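Local coordinates for protein tapirin (Caldicellulosiruptor hydrothermalis, PDB 6N2C) that probably binds cellulose through its C-terminal beta-helix domain and so is likely to help this thermophilic bacterium adhere to plant biomass, at residues 192-197 and 541-546; 208-213 and 234-239. All coordinates share one frame; numbering follows the deposited sequence.

In the fold
Both contacts join neighbouring coils of the parallel beta-helix. Contact 1 pairs 192-197 with 541-546, which are far apart in sequence. It is where the chain returns after the long run of coils and lays strand 541-543 beside strand 194-195. Contact 2 pairs 208-213 with 234-239, one coil to the next, at the turn after strands 206-209 and 231-234. The two centres are about 13 Å apart, and residues 192-194 touch residues 209-211. Asp192 O lies 2.7 Å from Ser211 N, a probable hydrogen bond. The side chain of Phe543 in contact 1 is about 12 Å from the bound zinc ion. Contact 2 lies away from that site.

Contact 1. Residues 192-197 and 541-546; sequences DKIIFN and LQFNGG
Ile194 and Ile195 run beside Leu541 and Gln542 as a parallel strand pair. Leu541 N donates to Lys193 O, and Ile195 N to Leu541 O. Phe543 N donates to Ile195 O at 3.0 Å. This last bond is nearly straight, at 173°. Past the strand ends a side chain takes over. Asn197 ND2 reaches Phe543 O at 2.9 Å, tilted 34° from the carbonyl plane. Asn197 CB also touches Gly545 O.

Inside the coil, CG2 of Ile194 is 4.1 Å from CD2 of Leu541 in one of the two conformers of Leu541. The rings of Phe196 and Phe543 lie nearly parallel, at 17°, but are slid apart and barely overlap. In both residues CG is anti to the carbonyl carbon, which points the two rings the same way. Their CE1 atoms are 3.6 Å apart. CG2 of Ile194 also lies over one face of the Phe196 ring, toward its rim. On the other face of the strands, the bent Gln542 side chain brings its amide against Ile195, with NE2 3.8 Å from CG2.

Met207 and Ser209 pack on Ile194, and Leu548 and Ile550 of strand 548-552 pack on Phe543. The pair continues in both directions across this side of the beta-helix: the backbones of Ile194 and Phe196 hydrogen-bond to Thr214, and that of Gln542 to Ile522 of strand 522-524.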
loop_
_atom_site.group_PDB
_atom_site.type_symbol
_atom_site.label_atom_id
_atom_site.label_comp_id
_atom_site.label_asym_id
_atom_site.label_seq_id
_atom_site.Cartn_x
_atom_site.Cartn_y
_atom_site.Cartn_z
ATOM N N ASP A 192 -5.301 15.387 -9.912
ATOM C CA ASP A 192 -6.374 14.431 -10.287
ATOM C C ASP A 192 -5.820 13.049 -10.397
ATOM O O ASP A 192 -5.360 12.547 -9.373
ATOM C CB ASP A 192 -7.069 15.000 -11.516
ATOM C CG ASP A 192 -8.434 14.306 -11.831
ATOM O OD1 ASP A 192 -8.891 13.484 -11.078
ATOM O OD2 ASP A 192 -9.076 14.775 -12.771
ATOM N N LYS A 193 -5.820 12.407 -11.547
ATOM C CA LYS A 193 -5.340 11.044 -11.686
ATOM C C LYS A 193 -3.945 10.926 -12.231
ATOM O O LYS A 193 -3.464 11.858 -12.866
ATOM C CB LYS A 193 -6.210 10.270 -12.677
ATOM C CG LYS A 193 -7.601 9.947 -12.108
ATOM C CD LYS A 193 -8.538 9.536 -13.246
ATOM C CE LYS A 193 -10.034 9.725 -12.885
ATOM N NZ LYS A 193 -10.404 9.199 -11.541
ATOM N N ILE A 194 -3.318 9.778 -12.006
ATOM C CA ILE A 194 -2.126 9.398 -12.711
ATOM C C ILE A 194 -2.405 8.101 -13.455
ATOM O O ILE A 194 -2.665 7.113 -12.837
ATOM C CB ILE A 194 -0.882 9.249 -11.893
ATOM C CG1 ILE A 194 -0.563 10.576 -11.182
ATOM C CG2 ILE A 194 0.297 8.929 -12.784
ATOM C CD1 ILE A 194 0.672 10.462 -10.273
ATOM N N ILE A 195 -2.452 8.209 -14.777
ATOM C CA ILE A 195 -2.772 7.091 -15.646
ATOM C C ILE A 195 -1.614 6.635 -16.426
ATOM O O ILE A 195 -1.240 7.291 -17.400
ATOM C CB ILE A 195 -4.013 7.354 -16.529
ATOM C CG1 ILE A 195 -5.136 7.967 -15.683
ATOM C CG2 ILE A 195 -4.441 6.045 -17.207
ATOM C CD1 ILE A 195 -6.186 8.658 -16.464
ATOM N N PHE A 196 -1.029 5.502 -16.023
ATOM C CA PHE A 196 0.144 4.980 -16.662
ATOM C C PHE A 196 -0.307 4.173 -17.927
ATOM O O PHE A 196 -1.406 4.310 -18.386
ATOM C CB PHE A 196 0.986 4.165 -15.712
ATOM C CG PHE A 196 1.720 5.004 -14.665
ATOM C CD1 PHE A 196 2.757 5.869 -15.047
ATOM C CD2 PHE A 196 1.443 4.899 -13.339
ATOM C CE1 PHE A 196 3.468 6.599 -14.129
ATOM C CE2 PHE A 196 2.170 5.685 -12.411
ATOM C CZ PHE A 196 3.153 6.541 -12.820
ATOM N N ASN A 197 0.623 3.548 -18.562
ATOM C CA ASN A 197 0.370 2.776 -19.780
ATOM C C ASN A 197 1.264 1.599 -19.676
ATOM O O ASN A 197 2.058 1.484 -18.715
ATOM C CB ASN A 197 0.642 3.610 -20.999
ATOM C CG ASN A 197 -0.327 3.304 -22.130
ATOM O OD1 ASN A 197 -0.602 2.125 -22.367
ATOM N ND2 ASN A 197 -0.876 4.359 -22.812
ATOM N N LEU A 541 -2.365 13.354 -15.061
ATOM C CA LEU A 541 -1.184 12.982 -15.753
ATOM C C LEU A 541 -1.397 11.667 -16.502
ATOM O O LEU A 541 -1.511 10.565 -15.888
ATOM C CB LEU A 541 -0.030 12.856 -14.759
ATOM C CG LEU A 541 1.239 12.314 -15.308
ATOM C CD1 LEU A 541 1.810 13.160 -16.442
ATOM C CD2 LEU A 541 2.230 12.231 -14.184
ATOM N N GLN A 542 -1.399 11.769 -17.826
ATOM C CA GLN A 542 -1.806 10.591 -18.674
ATOM C C GLN A 542 -0.734 10.312 -19.603
ATOM O O GLN A 542 -0.303 11.227 -20.339
ATOM C CB GLN A 542 -3.095 10.920 -19.398
ATOM C CG GLN A 542 -3.544 9.910 -20.420
ATOM C CD GLN A 542 -4.981 9.456 -20.220
ATOM O OE1 GLN A 542 -5.898 10.289 -19.965
ATOM N NE2 GLN A 542 -5.181 8.122 -20.277
ATOM N N PHE A 543 -0.266 9.077 -19.598
ATOM C CA PHE A 543 0.735 8.633 -20.527
ATOM C C PHE A 543 0.005 8.012 -21.713
ATOM O O PHE A 543 -0.690 7.010 -21.538
ATOM C CB PHE A 543 1.696 7.653 -19.881
ATOM C CG PHE A 543 2.517 8.331 -18.799
ATOM C CD1 PHE A 543 2.021 8.513 -17.491
ATOM C CD2 PHE A 543 3.742 8.878 -19.115
ATOM C CE1 PHE A 543 2.757 9.156 -16.501
ATOM C CE2 PHE A 543 4.469 9.552 -18.129
ATOM C CZ PHE A 543 3.986 9.711 -16.814
ATOM N N ASN A 544 0.162 8.636 -22.879
ATOM C CA ASN A 544 -0.601 8.231 -24.101
ATOM C C ASN A 544 0.087 7.079 -24.810
ATOM O O ASN A 544 -0.490 6.489 -25.734
ATOM C CB ASN A 544 -0.890 9.424 -24.985
ATOM C CG ASN A 544 -2.018 10.335 -24.419
ATOM O OD1 ASN A 544 -2.063 11.572 -24.645
ATOM N ND2 ASN A 544 -2.968 9.721 -23.759
ATOM N N GLY A 545 1.290 6.757 -24.342
ATOM C CA GLY A 545 2.096 5.653 -24.785
ATOM C C GLY A 545 2.694 4.852 -23.672
ATOM O O GLY A 545 2.753 5.301 -22.508
ATOM N N GLY A 546 3.140 3.634 -24.013
ATOM C CA GLY A 546 3.944 2.847 -23.069
ATOM C C GLY A 546 5.404 2.779 -23.458
ATOM O O GLY A 546 5.857 3.580 -24.265
#

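Contact 2. Residues 208-213 and 234-239; sequences YSSSDI and VKNGSF
Ser209 to Ile213 and Val234 to Phe239 are matching turns in successive coils of a parallel beta-helix. Each turn leads from a strand of one side to a strand of the next. The strand pairing holds at Ser209 with Val234 and again at Ile213 with Phe239. Between them the register slips by one residue.

Backbone bonds hold the two ends. Lys235 N donates to Ser209 O at 2.9 Å, and Ile213 N to Ser238 O at 3.0 Å. At the corner, Asn236 N approaches Ser210 O in the carbonyl plane, but this bond is bent, with an angle of 137° at the hydrogen.

Two side chains add polar links. OD1 of Asp212 accepts from Ser238 N at 2.8 Å, on the anti side of the carboxylate. CG stands beside the backbone N of Asp212 (chi1 -63°), which turns the carboxylate to this N-H. With the carboxylate gone, as in an alanine here, Ser238 N would probably lose this acceptor and the side-chain tie between the two turns. The other link is at the corner: in one of the two conformers of Asn236, its ND2 donates to Ser210 OG at 2.9 Å, with the hydroxyl oxygen in the amide plane.

Packing completes the contact. Gly237, with no side chain, passes close against the backbone of Ser211 and Asp212. Inside the coil, two branches of Ile213 reach different partners on the next coil: CD1 is 3.6 Å from CG2 of Val234 and CG2 is 3.8 Å from CE2 of Phe239. Beside the corner, Tyr208 OH lies 3.4 Å from CB of Lys235, whose NZ bonds to Ile456 O and Phe461 O.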
loop_
_atom_site.group_PDB
_atom_site.type_symbol
_atom_site.label_atom_id
_atom_site.label_comp_id
_atom_site.label_asym_id
_atom_site.label_seq_id
_atom_site.Cartn_x
_atom_site.Cartn_y
_atom_site.Cartn_z
ATOM N N TYR A 208 2.743 11.861 -5.734
ATOM C CA TYR A 208 1.461 12.170 -5.189
ATOM C C TYR A 208 0.399 12.176 -6.280
ATOM O O TYR A 208 0.581 12.696 -7.400
ATOM C CB TYR A 208 1.445 13.584 -4.529
ATOM C CG TYR A 208 0.080 14.111 -4.099
ATOM C CD1 TYR A 208 -0.792 14.798 -4.972
ATOM C CD2 TYR A 208 -0.323 14.013 -2.816
ATOM C CE1 TYR A 208 -2.039 15.186 -4.545
ATOM C CE2 TYR A 208 -1.552 14.430 -2.382
ATOM C CZ TYR A 208 -2.396 15.060 -3.271
ATOM O OH TYR A 208 -3.633 15.520 -2.847
ATOM N N SER A 209 -0.792 11.645 -5.945
ATOM C CA SER A 209 -1.949 11.840 -6.793
ATOM C C SER A 209 -3.122 12.078 -5.901
ATOM O O SER A 209 -3.193 11.540 -4.783
ATOM C CB SER A 209 -2.158 10.551 -7.612
ATOM O OG SER A 209 -3.075 10.759 -8.652
ATOM N N SER A 210 -4.121 12.842 -6.368
ATOM C CA SER A 210 -5.293 13.027 -5.569
ATOM C C SER A 210 -6.269 11.850 -5.872
ATOM O O SER A 210 -6.734 11.174 -4.944
ATOM C CB SER A 210 -5.954 14.398 -5.904
ATOM O OG SER A 210 -7.193 14.496 -5.158
ATOM N N SER A 211 -6.568 11.625 -7.158
ATOM C CA SER A 211 -7.406 10.528 -7.523
ATOM C C SER A 211 -6.549 9.337 -7.903
ATOM O O SER A 211 -5.339 9.312 -7.590
ATOM C CB SER A 211 -8.441 11.006 -8.591
ATOM O OG SER A 211 -9.289 9.901 -8.959
ATOM N N ASP A 212 -7.119 8.326 -8.530
ATOM C CA ASP A 212 -6.457 7.039 -8.632
ATOM C C ASP A 212 -5.131 7.080 -9.389
ATOM O O ASP A 212 -4.959 7.811 -10.379
ATOM C CB ASP A 212 -7.298 6.052 -9.412
ATOM C CG ASP A 212 -8.621 5.730 -8.752
ATOM O OD1 ASP A 212 -8.771 5.788 -7.541
ATOM O OD2 ASP A 212 -9.594 5.497 -9.514
ATOM N N ILE A 213 -4.222 6.251 -8.971
ATOM C CA ILE A 213 -3.048 5.939 -9.787
ATOM C C ILE A 213 -3.307 4.578 -10.421
ATOM O O ILE A 213 -3.592 3.617 -9.680
ATOM C CB ILE A 213 -1.778 5.884 -8.985
ATOM C CG1 ILE A 213 -1.509 7.232 -8.339
ATOM C CG2 ILE A 213 -0.656 5.399 -9.877
ATOM C CD1 ILE A 213 -0.233 7.292 -7.493
ATOM N N VAL A 234 -1.745 8.611 -2.357
ATOM C CA VAL A 234 -2.998 8.751 -3.173
ATOM C C VAL A 234 -4.020 9.270 -2.222
ATOM O O VAL A 234 -4.659 8.550 -1.435
ATOM C CB VAL A 234 -3.444 7.423 -3.800
ATOM C CG1 VAL A 234 -4.551 7.713 -4.815
ATOM C CG2 VAL A 234 -2.278 6.791 -4.563
ATOM N N LYS A 235 -4.146 10.571 -2.191
ATOM C CA LYS A 235 -4.839 11.205 -1.082
ATOM C C LYS A 235 -6.389 10.945 -1.106
ATOM O O LYS A 235 -6.982 10.854 -0.041
ATOM C CB LYS A 235 -4.625 12.723 -1.214
ATOM C CG LYS A 235 -5.452 13.525 -0.310
ATOM C CD LYS A 235 -4.776 13.987 0.926
ATOM C CE LYS A 235 -5.785 14.842 1.704
ATOM N NZ LYS A 235 -5.301 15.623 2.827
ATOM N N ASN A 236 -7.004 10.929 -2.287
ATOM C CA ASN A 236 -8.445 10.777 -2.449
ATOM C C ASN A 236 -8.774 9.671 -3.470
ATOM O O ASN A 236 -9.739 9.774 -4.228
ATOM C CB ASN A 236 -9.059 12.131 -2.896
ATOM C CG ASN A 236 -8.776 13.239 -1.920
ATOM O OD1 ASN A 236 -9.243 13.200 -0.787
ATOM N ND2 ASN A 236 -8.045 14.268 -2.360
ATOM N N GLY A 237 -7.969 8.624 -3.508
ATOM C CA GLY A 237 -8.150 7.598 -4.505
ATOM C C GLY A 237 -7.533 6.282 -4.158
ATOM O O GLY A 237 -7.051 6.101 -3.019
ATOM N N SER A 238 -7.479 5.371 -5.122
ATOM C CA SER A 238 -6.845 4.058 -4.923
ATOM C C SER A 238 -5.576 3.949 -5.692
ATOM O O SER A 238 -5.231 4.842 -6.493
ATOM C CB SER A 238 -7.761 2.894 -5.334
ATOM O OG SER A 238 -8.974 2.963 -4.667
ATOM N N PHE A 239 -4.874 2.846 -5.473
ATOM C CA PHE A 239 -3.749 2.438 -6.302
ATOM C C PHE A 239 -4.165 1.131 -6.985
ATOM O O PHE A 239 -4.596 0.188 -6.293
ATOM C CB PHE A 239 -2.502 2.258 -5.471
ATOM C CG PHE A 239 -1.277 2.014 -6.298
ATOM C CD1 PHE A 239 -0.987 0.742 -6.828
ATOM C CD2 PHE A 239 -0.407 3.055 -6.613
ATOM C CE1 PHE A 239 0.139 0.550 -7.660
ATOM C CE2 PHE A 239 0.710 2.837 -7.399
ATOM C CZ PHE A 239 0.978 1.607 -7.918
#